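PDB 3C18: nucleotidyltransferase-like protein from Exiguobacterium sibiricum, which is of unproven function but probably transfers nucleotides, as its nucleotidyltransferase-like domain suggests, and also carries a YgxA-like substrate-binding domain and a helix-turn-helix domain. Local coordinates for residues 174-177 / 178-181. Sequence-based numbering, arbitrary orientation. Where two conformers were deposited one is given.
Sequences VVVW and EQAR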
ATOM      1  N   VAL A 174      -3.803  14.031   7.465  1.00 44.99           N
ATOM      2  CA  VAL A 174      -4.684  13.933   6.291  1.00 44.07           C
ATOM      3  C   VAL A 174      -4.674  15.246   5.517  1.00 38.27           C
ATOM      4  O   VAL A 174      -4.823  15.269   4.300  1.00 38.24           O
ATOM      5  CB  VAL A 174      -6.148  13.535   6.663  1.00 45.03           C
ATOM      6  CG1 VAL A 174      -7.019  13.465   5.408  1.00 46.28           C
ATOM      7  CG2 VAL A 174      -6.160  12.182   7.372  1.00 50.41           C
ATOM      8  N   VAL A 175      -4.478  16.334   6.244  1.00 37.54           N
ATOM      9  CA  VAL A 175      -4.453  17.670   5.639  1.00 38.37           C
ATOM     10  C   VAL A 175      -3.028  18.122   5.458  1.00 38.93           C
ATOM     11  O   VAL A 175      -2.613  19.186   5.919  1.00 41.50           O
ATOM     12  CB  VAL A 175      -5.248  18.745   6.428  1.00 38.78           C
ATOM     13  CG1 VAL A 175      -6.735  18.418   6.373  1.00 42.52           C
ATOM     14  CG2 VAL A 175      -4.725  18.903   7.880  1.00 41.27           C
ATOM     15  N   VAL A 176      -2.291  17.312   4.740  1.00 38.20           N
ATOM     16  CA  VAL A 176      -0.865  17.548   4.548  1.00 38.96           C
ATOM     17  C   VAL A 176      -0.513  18.849   3.815  1.00 39.14           C
ATOM     18  O   VAL A 176       0.502  19.484   4.129  1.00 40.93           O
ATOM     19  CB  VAL A 176      -0.189  16.362   3.852  1.00 40.15           C
ATOM     20  CG1 VAL A 176      -0.476  16.402   2.345  1.00 40.05           C
ATOM     21  CG2 VAL A 176       1.312  16.376   4.173  1.00 39.68           C
ATOM     22  N   TRP A 177      -1.328  19.258   2.849  1.00 38.31           N
ATOM     23  CA  TRP A 177      -1.039  20.514   2.092  1.00 36.14           C
ATOM     24  C   TRP A 177      -1.120  21.740   2.982  1.00 38.71           C
ATOM     25  O   TRP A 177      -0.414  22.732   2.789  1.00 31.62           O
ATOM     26  CB  TRP A 177      -1.936  20.696   0.845  1.00 34.62           C
ATOM     27  CG  TRP A 177      -1.527  19.772  -0.240  1.00 32.46           C
ATOM     28  CD1 TRP A 177      -2.229  18.723  -0.732  1.00 34.24           C
ATOM     29  CD2 TRP A 177      -0.257  19.743  -0.892  1.00 31.99           C
ATOM     30  NE1 TRP A 177      -1.488  18.050  -1.671  1.00 37.37           N
ATOM     31  CE2 TRP A 177      -0.271  18.660  -1.796  1.00 31.70           C
ATOM     32  CE3 TRP A 177       0.890  20.525  -0.802  1.00 33.43           C
ATOM     33  CZ2 TRP A 177       0.814  18.350  -2.614  1.00 30.19           C
ATOM     34  CZ3 TRP A 177       1.977  20.214  -1.629  1.00 31.02           C
ATOM     35  CH2 TRP A 177       1.928  19.136  -2.511  1.00 31.33           C
ATOM     36  N   GLU A 178      -1.989  21.644   3.974  1.00 41.69           N
ATOM     37  CA  GLU A 178      -2.147  22.719   4.965  1.00 46.37           C
ATOM     38  C   GLU A 178      -0.864  22.815   5.770  1.00 43.14           C
ATOM     39  O   GLU A 178      -0.318  23.887   5.978  1.00 46.01           O
ATOM     40  CB  GLU A 178      -3.301  22.409   5.926  1.00 49.12           C
ATOM     41  CG  GLU A 178      -4.663  22.225   5.251  1.00 58.72           C
ATOM     42  CD  GLU A 178      -5.308  23.539   4.868  1.00 69.91           C
ATOM     43  OE1 GLU A 178      -4.587  24.563   4.844  1.00 76.19           O
ATOM     44  OE2 GLU A 178      -6.535  23.546   4.600  1.00 74.35           O
ATOM     45  N   GLN A 179      -0.423  21.658   6.239  1.00 42.87           N
ATOM     46  CA  GLN A 179       0.811  21.537   7.017  1.00 39.96           C
ATOM     47  C   GLN A 179       1.973  22.059   6.211  1.00 40.40           C
ATOM     48  O   GLN A 179       2.837  22.734   6.742  1.00 41.30           O
ATOM     49  CB  GLN A 179       1.109  20.084   7.385  1.00 38.21           C
ATOM     50  CG  GLN A 179       0.189  19.439   8.395  1.00 39.56           C
ATOM     51  CD  GLN A 179       0.597  18.007   8.746  1.00 44.59           C
ATOM     52  OE1 GLN A 179       0.384  17.072   7.964  1.00 39.22           O
ATOM     53  NE2 GLN A 179       1.150  17.817   9.949  1.00 38.42           N
ATOM     54  N   ALA A 180       1.969  21.752   4.917  1.00 39.69           N
ATOM     55  CA  ALA A 180       3.117  22.047   4.027  1.00 38.55           C
ATOM     56  C   ALA A 180       3.167  23.498   3.625  1.00 38.35           C
ATOM     57  O   ALA A 180       4.205  24.006   3.211  1.00 38.25           O
ATOM     58  CB  ALA A 180       3.091  21.150   2.778  1.00 36.63           C
ATOM     59  N   ARG A 181       2.046  24.184   3.778  1.00 41.01           N
ATOM     60  CA  ARG A 181       1.941  25.594   3.349  0.50 40.83           C
ATOM     61  C   ARG A 181       2.987  26.435   4.059  1.00 41.61           C
ATOM     62  O   ARG A 181       3.505  27.430   3.526  1.00 41.76           O
ATOM     63  CB  ARG A 181       0.551  26.166   3.643  0.50 41.39           C
ATOM     64  CG  ARG A 181       0.352  27.612   3.173  0.50 42.27           C
ATOM     65  CD  ARG A 181      -1.001  28.195   3.636  0.50 44.91           C
ATOM     66  NE  ARG A 181      -1.100  28.286   5.096  0.50 44.65           N
ATOM     67  CZ  ARG A 181      -0.818  29.373   5.809  0.50 41.86           C
ATOM     68  NH1 ARG A 181      -0.416  30.486   5.212  0.50 30.73           N
ATOM     69  NH2 ARG A 181      -0.941  29.346   7.126  0.50 39.41           N
TER
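V175 and E178 meet at the first turn of a helix in the YgxA-like substrate-binding region: CG of E178 lies 3.7 Å from CB of V175. A chi1 of -59° puts that CG anti to its carbonyl carbon and beside its N, next to V175, before the chain bends at chi2 toward N145 of the second subunit, whose ND2 makes a weak hydrogen bond to OE2. V175 is the N-cap, and its carbonyl O takes two weak bonds, a fairly straight one from N of Q179 (3.3 Å, 166°) and a more bent one from N of E178. One residue on, N of A180 gives a shorter but bent bond to O of V176 (2.8 Å). The Q179 side chain runs back at about a right angle to V176, bringing OE1 within 3.7 Å of CA of V176; its amide is held by E173 N at OE1 and H171 O at NE2, tying the helix to the loop before it. CB of A180 reaches CE3 of W177 obliquely at 4.2 Å. The second subunit packs on this helix start; OD1 of its D148 accepts a hydrogen bond from W177 N. Within its own chain, V176, W177 and Q179 pack on helix 146-167, and W177 also stacks on Y191 of helix 185-195.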